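Local coordinates for protein transmembrane oligosaccharyl transferase (PDB 3WAJ) that is a membrane-embedded enzyme of the STT3/AglB oligosaccharyl transferase family, built around a helical GT-C-type domain and holding a bound zinc ion, at residues I224-A227 against F228-F231; L411-A414 against I415-I419; A432-S435 against A436-A440. All coordinates share one frame; numbering follows the deposited sequence.

Contact 1 of 3, residues I224-A227 against F228-F231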
ATOM      1  N   ILE A 224       3.221  -1.102 -26.671  1.00 43.68           N
ATOM      2  CA  ILE A 224       4.120   0.043 -26.841  1.00 42.94           C
ATOM      3  C   ILE A 224       5.128  -0.178 -27.971  1.00 44.57           C
ATOM      4  O   ILE A 224       5.211   0.620 -28.897  1.00 46.89           O
ATOM      5  CB  ILE A 224       4.845   0.397 -25.522  1.00 44.22           C
ATOM      6  CG1 ILE A 224       3.851   0.974 -24.503  1.00 43.08           C
ATOM      7  CG2 ILE A 224       5.981   1.383 -25.764  1.00 37.67           C
ATOM      8  CD1 ILE A 224       4.465   1.238 -23.138  1.00 41.57           C
ATOM      9  N   ILE A 225       5.888  -1.265 -27.888  1.00 46.42           N
ATOM     10  CA  ILE A 225       6.828  -1.635 -28.941  1.00 44.06           C
ATOM     11  C   ILE A 225       6.145  -1.835 -30.297  1.00 50.43           C
ATOM     12  O   ILE A 225       6.704  -1.489 -31.335  1.00 54.00           O
ATOM     13  CB  ILE A 225       7.616  -2.902 -28.559  1.00 43.29           C
ATOM     14  CG1 ILE A 225       8.407  -2.650 -27.281  1.00 45.29           C
ATOM     15  CG2 ILE A 225       8.555  -3.324 -29.693  1.00 47.90           C
ATOM     16  CD1 ILE A 225       9.187  -3.854 -26.792  1.00 46.64           C
ATOM     17  N   LEU A 226       4.938  -2.393 -30.293  1.00 51.52           N
ATOM     18  CA  LEU A 226       4.215  -2.593 -31.546  1.00 47.70           C
ATOM     19  C   LEU A 226       3.845  -1.253 -32.165  1.00 47.85           C
ATOM     20  O   LEU A 226       3.820  -1.123 -33.384  1.00 52.38           O
ATOM     21  CB  LEU A 226       2.981  -3.462 -31.346  1.00 42.60           C
ATOM     22  CG  LEU A 226       3.264  -4.944 -31.139  1.00 45.21           C
ATOM     23  CD1 LEU A 226       1.968  -5.656 -30.784  1.00 45.53           C
ATOM     24  CD2 LEU A 226       3.898  -5.561 -32.385  1.00 45.86           C
ATOM     25  N   ALA A 227       3.579  -0.251 -31.329  1.00 44.85           N
ATOM     26  CA  ALA A 227       3.382   1.110 -31.834  1.00 43.22           C
ATOM     27  C   ALA A 227       4.634   1.636 -32.555  1.00 48.39           C
ATOM     28  O   ALA A 227       4.515   2.391 -33.526  1.00 47.94           O
ATOM     29  CB  ALA A 227       2.944   2.058 -30.718  1.00 38.19           C
ATOM     30  N   PHE A 228       5.820   1.230 -32.095  1.00 48.90           N
ATOM     31  CA  PHE A 228       7.068   1.598 -32.779  1.00 51.49           C
ATOM     32  C   PHE A 228       7.025   1.110 -34.211  1.00 59.49           C
ATOM     33  O   PHE A 228       7.439   1.819 -35.129  1.00 72.15           O
ATOM     34  CB  PHE A 228       8.318   0.987 -32.116  1.00 49.12           C
ATOM     35  CG  PHE A 228       8.554   1.424 -30.691  1.00 49.35           C
ATOM     36  CD1 PHE A 228       7.854   2.485 -30.131  1.00 52.02           C
ATOM     37  CD2 PHE A 228       9.493   0.766 -29.917  1.00 49.78           C
ATOM     38  CE1 PHE A 228       8.077   2.875 -28.807  1.00 50.63           C
ATOM     39  CE2 PHE A 228       9.725   1.148 -28.597  1.00 50.32           C
ATOM     40  CZ  PHE A 228       9.019   2.205 -28.044  1.00 49.28           C
ATOM     41  N   MET A 229       6.544  -0.114 -34.399  1.00 56.56           N
ATOM     42  CA  MET A 229       6.508  -0.703 -35.728  1.00 55.53           C
ATOM     43  C   MET A 229       5.402  -0.071 -36.554  1.00 54.40           C
ATOM     44  O   MET A 229       5.608   0.262 -37.721  1.00 55.41           O
ATOM     45  CB  MET A 229       6.358  -2.222 -35.654  1.00 54.01           C
ATOM     46  CG  MET A 229       7.472  -2.876 -34.857  1.00 54.26           C
ATOM     47  SD  MET A 229       7.226  -4.642 -34.636  1.00 65.47           S
ATOM     48  CE  MET A 229       7.172  -5.165 -36.352  1.00 43.31           C
ATOM     49  N   PHE A 230       4.239   0.102 -35.939  1.00 49.11           N
ATOM     50  CA  PHE A 230       3.121   0.753 -36.608  1.00 52.19           C
ATOM     51  C   PHE A 230       3.592   2.052 -37.274  1.00 55.22           C
ATOM     52  O   PHE A 230       3.494   2.205 -38.489  1.00 58.73           O
ATOM     53  CB  PHE A 230       1.999   1.043 -35.614  1.00 47.79           C
ATOM     54  CG  PHE A 230       0.821   1.747 -36.221  1.00 45.25           C
ATOM     55  CD1 PHE A 230      -0.159   1.030 -36.893  1.00 46.84           C
ATOM     56  CD2 PHE A 230       0.690   3.126 -36.125  1.00 43.47           C
ATOM     57  CE1 PHE A 230      -1.261   1.680 -37.461  1.00 49.14           C
ATOM     58  CE2 PHE A 230      -0.406   3.785 -36.694  1.00 45.60           C
ATOM     59  CZ  PHE A 230      -1.381   3.060 -37.357  1.00 47.48           C
ATOM     60  N   PHE A 231       4.157   2.956 -36.477  1.00 58.70           N
ATOM     61  CA  PHE A 231       4.585   4.265 -36.972  1.00 57.39           C
ATOM     62  C   PHE A 231       5.778   4.229 -37.937  1.00 55.28           C
ATOM     63  O   PHE A 231       5.813   5.002 -38.889  1.00 60.69           O
ATOM     64  CB  PHE A 231       4.805   5.252 -35.808  1.00 57.93           C
ATOM     65  CG  PHE A 231       3.515   5.749 -35.192  1.00 58.57           C
ATOM     66  CD1 PHE A 231       2.616   6.504 -35.942  1.00 58.83           C
ATOM     67  CD2 PHE A 231       3.192   5.451 -33.873  1.00 56.12           C
ATOM     68  CE1 PHE A 231       1.415   6.954 -35.376  1.00 59.87           C
ATOM     69  CE2 PHE A 231       1.993   5.900 -33.306  1.00 52.22           C
ATOM     70  CZ  PHE A 231       1.110   6.650 -34.054  1.00 51.71           C
TER
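One face of the Phe228 ring lies against the preceding turn of its own helix, where Ile225 CA and Ile224 O sit above it, each displaced toward the rim. Ile225 CA makes a CH-pi contact, 4.0 Å from the centroid of the Phe228 ring and 22° off its normal. At the far end of this ring the branch methyl of Ile224 comes alongside, CG2 of Ile224 lying 3.9 Å from Phe228 CZ, and the two side chains run in the same direction. The torsion that brings the ring back over the earlier turn places CG of Phe228 beside its backbone N (chi1 -62°). Further along, the adjacent rings of Phe230 and Phe231 meet, CD2 of Phe230 standing over the centre of the Phe231 ring, 3.8 Å above its plane. On another side of the helix Leu226 CD2 and Met229 SD meet at 4.1 Å.

The backbone tightens along the segment. The N-H groups of Phe228 and Met229 make only weak bonds here, whereas Phe230 N binds Leu226 O at 2.9 Å and Phe231 N binds Ala227 O at 3.0 Å, the latter almost straight (177°).

In this bundle of membrane helices, Phe228 packs on Phe405 and Ala409 of helix 405-420. Met229 faces helices 243-261 and 278-303, and Phe230 leans on helix 315-332.

Contact 2 of 3, residues L411-A414 against I415-I419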
ATOM      1  N   LEU A 411       9.808   9.110 -28.054  1.00 66.12           N
ATOM      2  CA  LEU A 411       8.648  10.000 -27.949  1.00 64.57           C
ATOM      3  C   LEU A 411       7.345   9.232 -27.737  1.00 61.45           C
ATOM      4  O   LEU A 411       6.512   9.620 -26.917  1.00 62.81           O
ATOM      5  CB  LEU A 411       8.550  10.899 -29.185  1.00 65.90           C
ATOM      6  CG  LEU A 411       9.303  12.221 -29.025  1.00 75.07           C
ATOM      7  CD1 LEU A 411       9.561  12.901 -30.369  1.00 79.02           C
ATOM      8  CD2 LEU A 411       8.533  13.146 -28.090  1.00 75.68           C
ATOM      9  N   ILE A 412       7.193   8.144 -28.488  1.00 56.23           N
ATOM     10  CA  ILE A 412       6.029   7.276 -28.405  1.00 54.25           C
ATOM     11  C   ILE A 412       5.922   6.689 -27.006  1.00 55.44           C
ATOM     12  O   ILE A 412       4.838   6.606 -26.435  1.00 56.98           O
ATOM     13  CB  ILE A 412       6.134   6.127 -29.435  1.00 53.97           C
ATOM     14  CG1 ILE A 412       6.050   6.673 -30.861  1.00 56.67           C
ATOM     15  CG2 ILE A 412       5.045   5.085 -29.221  1.00 44.80           C
ATOM     16  CD1 ILE A 412       6.109   5.584 -31.926  1.00 56.52           C
ATOM     17  N   TRP A 413       7.058   6.269 -26.464  1.00 56.58           N
ATOM     18  CA  TRP A 413       7.114   5.761 -25.098  1.00 58.48           C
ATOM     19  C   TRP A 413       6.676   6.840 -24.113  1.00 57.39           C
ATOM     20  O   TRP A 413       5.863   6.587 -23.231  1.00 57.86           O
ATOM     21  CB  TRP A 413       8.532   5.280 -24.773  1.00 58.40           C
ATOM     22  CG  TRP A 413       8.796   5.051 -23.307  1.00 61.85           C
ATOM     23  CD1 TRP A 413       8.160   4.162 -22.479  1.00 60.70           C
ATOM     24  CD2 TRP A 413       9.792   5.701 -22.507  1.00 59.64           C
ATOM     25  NE1 TRP A 413       8.698   4.233 -21.213  1.00 57.76           N
ATOM     26  CE2 TRP A 413       9.700   5.167 -21.204  1.00 59.55           C
ATOM     27  CE3 TRP A 413      10.749   6.685 -22.766  1.00 58.14           C
ATOM     28  CZ2 TRP A 413      10.534   5.586 -20.162  1.00 60.92           C
ATOM     29  CZ3 TRP A 413      11.577   7.104 -21.728  1.00 61.02           C
ATOM     30  CH2 TRP A 413      11.463   6.555 -20.447  1.00 60.66           C
ATOM     31  N   ALA A 414       7.205   8.048 -24.291  1.00 56.63           N
ATOM     32  CA  ALA A 414       6.895   9.169 -23.410  1.00 57.11           C
ATOM     33  C   ALA A 414       5.415   9.561 -23.459  1.00 58.12           C
ATOM     34  O   ALA A 414       4.775   9.739 -22.419  1.00 56.02           O
ATOM     35  CB  ALA A 414       7.781  10.358 -23.742  1.00 57.49           C
ATOM     36  N   ILE A 415       4.881   9.708 -24.668  1.00 59.55           N
ATOM     37  CA  ILE A 415       3.476  10.054 -24.853  1.00 60.33           C
ATOM     38  C   ILE A 415       2.539   8.974 -24.318  1.00 65.30           C
ATOM     39  O   ILE A 415       1.542   9.285 -23.676  1.00 68.80           O
ATOM     40  CB  ILE A 415       3.162  10.319 -26.327  1.00 53.96           C
ATOM     41  CG1 ILE A 415       3.937  11.542 -26.807  1.00 49.07           C
ATOM     42  CG2 ILE A 415       1.663  10.510 -26.542  1.00 50.07           C
ATOM     43  CD1 ILE A 415       3.921  11.689 -28.307  1.00 49.81           C
ATOM     44  N   ALA A 416       2.851   7.709 -24.585  1.00 70.94           N
ATOM     45  CA  ALA A 416       2.023   6.607 -24.090  1.00 71.48           C
ATOM     46  C   ALA A 416       1.989   6.643 -22.575  1.00 74.39           C
ATOM     47  O   ALA A 416       0.942   6.436 -21.959  1.00 78.20           O
ATOM     48  CB  ALA A 416       2.555   5.277 -24.570  1.00 68.86           C
ATOM     49  N   MET A 417       3.151   6.901 -21.985  1.00 71.62           N
ATOM     50  CA  MET A 417       3.279   7.075 -20.548  1.00 72.29           C
ATOM     51  C   MET A 417       2.324   8.173 -20.091  1.00 77.26           C
ATOM     52  O   MET A 417       1.478   7.967 -19.212  1.00 79.87           O
ATOM     53  CB  MET A 417       4.725   7.463 -20.214  1.00 72.34           C
ATOM     54  CG  MET A 417       5.292   6.876 -18.933  1.00 73.60           C
ATOM     55  SD  MET A 417       6.187   5.313 -19.158  1.00 86.36           S
ATOM     56  CE  MET A 417       4.875   4.187 -19.600  1.00 30.05           C
ATOM     57  N   PHE A 418       2.467   9.336 -20.716  1.00 72.99           N
ATOM     58  CA  PHE A 418       1.629  10.487 -20.436  1.00 70.41           C
ATOM     59  C   PHE A 418       0.148  10.181 -20.605  1.00 73.63           C
ATOM     60  O   PHE A 418      -0.644  10.436 -19.704  1.00 79.13           O
ATOM     61  CB  PHE A 418       2.011  11.620 -21.373  1.00 77.12           C
ATOM     62  CG  PHE A 418       2.548  12.812 -20.675  1.00 82.07           C
ATOM     63  CD1 PHE A 418       1.686  13.787 -20.192  1.00 86.43           C
ATOM     64  CD2 PHE A 418       3.915  12.963 -20.491  1.00 82.84           C
ATOM     65  CE1 PHE A 418       2.178  14.903 -19.538  1.00 90.00           C
ATOM     66  CE2 PHE A 418       4.420  14.075 -19.838  1.00 85.97           C
ATOM     67  CZ  PHE A 418       3.550  15.048 -19.361  1.00 89.86           C
ATOM     68  N   ILE A 419      -0.216   9.640 -21.763  1.00 73.76           N
ATOM     69  CA  ILE A 419      -1.611   9.343 -22.074  1.00 71.17           C
ATOM     70  C   ILE A 419      -2.230   8.367 -21.064  1.00 70.24           C
ATOM     71  O   ILE A 419      -3.331   8.590 -20.568  1.00 73.98           O
ATOM     72  CB  ILE A 419      -1.766   8.816 -23.528  1.00 83.96           C
ATOM     73  CG1 ILE A 419      -1.365   9.892 -24.545  1.00 86.29           C
ATOM     74  CG2 ILE A 419      -3.188   8.365 -23.791  1.00 82.69           C
ATOM     75  CD1 ILE A 419      -2.255  11.119 -24.542  1.00 88.21           C
TER
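The sulfur of Met417 lies beside the indole of Trp413, one turn earlier on the same helix, with SD of Met417 3.4 Å from NE1 of Trp413. It comes in on a slant to the indole: SD of Met417 is 4.2 Å from the centroid of the five-membered ring of Trp413 and 45° off the normal. The methionine chain reaches this place by bending at chi2 and chi3, after a first torsion lying away from the usual staggered positions (chi1 -143°). Both residues are buried. Trp413 also packs on Leu174 of helix 163-181 and on Val434 of helix 429-446, while Gln170 touches both Trp413 and Met417.

The side carrying Ile415 is more accessible, and contact there is with backbone. The isoleucine covers a carbonyl instead of another side chain, its CG1 lying 3.2 Å from Leu411 O, the same oxygen that accepts Ile415 N at 2.8 Å. Ala416, partly exposed, brings its CB to 3.2 Å from Ile412 O. Between the two sides Ala414 O takes the N-H of Phe418 at 2.9 Å and lies in the plane of the Phe418 ring, at its edge.

Regular bonds from each N-H to the carbonyl four residues back define an alpha helix, and Trp413 and Met417 form an i, i+4 Met-aromatic pair on it, within the membrane bundle of the GT-C fold.

Contact 3 of 3, residues A432-S435 against A436-A440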
ATOM      1  N   ALA A 432       9.905   9.024 -13.937  1.00 56.92           N
ATOM      2  CA  ALA A 432      11.267   9.269 -13.477  1.00 54.76           C
ATOM      3  C   ALA A 432      12.302   9.089 -14.596  1.00 51.03           C
ATOM      4  O   ALA A 432      13.043  10.015 -14.922  1.00 51.51           O
ATOM      5  CB  ALA A 432      11.586   8.372 -12.305  1.00 51.37           C
ATOM      6  N   ALA A 433      12.344   7.897 -15.186  1.00 45.54           N
ATOM      7  CA  ALA A 433      13.247   7.638 -16.300  1.00 48.43           C
ATOM      8  C   ALA A 433      12.992   8.596 -17.451  1.00 56.31           C
ATOM      9  O   ALA A 433      13.931   8.986 -18.137  1.00 63.62           O
ATOM     10  CB  ALA A 433      13.121   6.208 -16.778  1.00 43.51           C
ATOM     11  N   VAL A 434      11.729   8.965 -17.670  1.00 53.56           N
ATOM     12  CA  VAL A 434      11.402   9.901 -18.742  1.00 59.69           C
ATOM     13  C   VAL A 434      12.025  11.258 -18.482  1.00 59.05           C
ATOM     14  O   VAL A 434      12.702  11.813 -19.348  1.00 57.03           O
ATOM     15  CB  VAL A 434       9.888  10.110 -18.926  1.00 58.65           C
ATOM     16  CG1 VAL A 434       9.639  11.213 -19.958  1.00 58.78           C
ATOM     17  CG2 VAL A 434       9.205   8.833 -19.346  1.00 47.64           C
ATOM     18  N   SER A 435      11.797  11.791 -17.287  1.00 60.11           N
ATOM     19  CA  SER A 435      12.294  13.123 -16.952  1.00 63.73           C
ATOM     20  C   SER A 435      13.823  13.169 -16.885  1.00 73.26           C
ATOM     21  O   SER A 435      14.420  14.235 -17.044  1.00 76.99           O
ATOM     22  CB  SER A 435      11.690  13.620 -15.642  1.00 56.78           C
ATOM     23  OG  SER A 435      12.475  13.200 -14.546  1.00 62.39           O
ATOM     24  N   ALA A 436      14.454  12.013 -16.671  1.00 70.51           N
ATOM     25  CA  ALA A 436      15.922  11.938 -16.619  1.00 67.78           C
ATOM     26  C   ALA A 436      16.602  11.877 -18.004  1.00 71.33           C
ATOM     27  O   ALA A 436      17.721  12.374 -18.178  1.00 66.73           O
ATOM     28  CB  ALA A 436      16.358  10.765 -15.765  1.00 52.79           C
ATOM     29  N   VAL A 437      15.933  11.244 -18.968  1.00 72.71           N
ATOM     30  CA  VAL A 437      16.460  11.100 -20.325  1.00 72.35           C
ATOM     31  C   VAL A 437      16.308  12.391 -21.111  1.00 71.58           C
ATOM     32  O   VAL A 437      17.253  12.833 -21.767  1.00 75.09           O
ATOM     33  CB  VAL A 437      15.754   9.962 -21.080  1.00 72.04           C
ATOM     34  CG1 VAL A 437      16.208   9.905 -22.527  1.00 70.42           C
ATOM     35  CG2 VAL A 437      16.008   8.636 -20.397  1.00 71.47           C
ATOM     36  N   TYR A 438      15.120  12.994 -21.033  1.00 70.27           N
ATOM     37  CA  TYR A 438      14.819  14.243 -21.743  1.00 74.14           C
ATOM     38  C   TYR A 438      15.396  15.491 -21.049  1.00 75.67           C
ATOM     39  O   TYR A 438      15.219  16.615 -21.518  1.00 78.56           O
ATOM     40  CB  TYR A 438      13.308  14.376 -21.989  1.00 69.90           C
ATOM     41  CG  TYR A 438      12.784  13.458 -23.076  1.00 72.94           C
ATOM     42  CD1 TYR A 438      13.396  13.405 -24.326  1.00 76.12           C
ATOM     43  CD2 TYR A 438      11.689  12.630 -22.851  1.00 71.38           C
ATOM     44  CE1 TYR A 438      12.925  12.560 -25.327  1.00 71.78           C
ATOM     45  CE2 TYR A 438      11.214  11.782 -23.848  1.00 71.16           C
ATOM     46  CZ  TYR A 438      11.838  11.754 -25.079  1.00 69.34           C
ATOM     47  OH  TYR A 438      11.373  10.925 -26.067  1.00 67.66           O
ATOM     48  N   SER A 439      16.082  15.286 -19.930  1.00 73.74           N
ATOM     49  CA  SER A 439      16.847  16.358 -19.303  1.00 73.67           C
ATOM     50  C   SER A 439      18.311  16.213 -19.692  1.00 73.95           C
ATOM     51  O   SER A 439      18.988  17.203 -19.982  1.00 77.31           O
ATOM     52  CB  SER A 439      16.689  16.340 -17.783  1.00 72.87           C
ATOM     53  OG  SER A 439      15.394  16.740 -17.388  1.00 70.68           O
ATOM     54  N   ALA A 440      18.782  14.969 -19.725  1.00 68.64           N
ATOM     55  CA  ALA A 440      20.123  14.661 -20.218  1.00 75.23           C
ATOM     56  C   ALA A 440      20.264  15.022 -21.696  1.00 77.06           C
ATOM     57  O   ALA A 440      21.371  15.135 -22.213  1.00 73.36           O
ATOM     58  CB  ALA A 440      20.434  13.211 -20.015  1.00 72.55           C
TER
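Ser435 and Ser439 meet one helical turn apart in a buried, intrahelical contact on helix 429-446, part of the membrane-helix bundle of this GT-C-type protein. Its motif is the serine hydroxyl turned back onto a carbonyl of the preceding turn, and the two serines do this with different reach. Ser435 OG donates three residues back, to Ala432 O at 3.3 Å, whereas Ser439 OG goes four back, to Ser435 O. In this way both buried hydroxyls find an acceptor within their own helix. Leu384 of helix 384-402 touches both serines, and Leu143 of helix 134-144 packs on Ser439 and Ala436.

The oxygen of Ala432 is gripped twice, since it also accepts the backbone N-H of Ala436 at 3.0 Å. For Ser435 the hydroxyl reaches this carbonyl by sitting between its own backbone N and carbonyl carbon (chi1 88°).

On another face of the helix the side chains meet through carbon. CG1 of Val434 lies 3.8 Å from CD2 of Tyr438, the valine branch and the phenol slanting past one another, while Val434 O receives the N-H of Tyr438 at 3.2 Å in a nearly straight bond. That oxygen has a weak second donor in Val437 N. Val437 turns CG2 onto the backbone one turn earlier, 3.1 Å from Ala433 O, which also accepts the N-H of Val437. Beyond the segment, Tyr438 and Val437 both rest on Leu410 of helix 405-420.

At Ser439 the hydroxyl stands in line with the carbonyl it binds: OG of Ser439 is 2.7 Å from O of Ser435, with a C=O...OG angle of 172°.

From the N terminus the chain forms contact 1 on helix 221-234, then contact 2 on helix 405-420 and contact 3 on helix 429-446. Each closes no more than a turn of its own helix, so the three follow in series and none nests within or crosses another. Contact 2 lies between the others in space: its Ile412 packs against Phe228 and Phe231 of contact 1, while Trp413 and Ala414 meet Val434 and Tyr438 of contact 3. Contacts 1 and 3 do not touch, their nearest atoms being about 9 Å apart. Helix 405-420 thereby joins its successor in the chain to the sequence-distant helix 221-234.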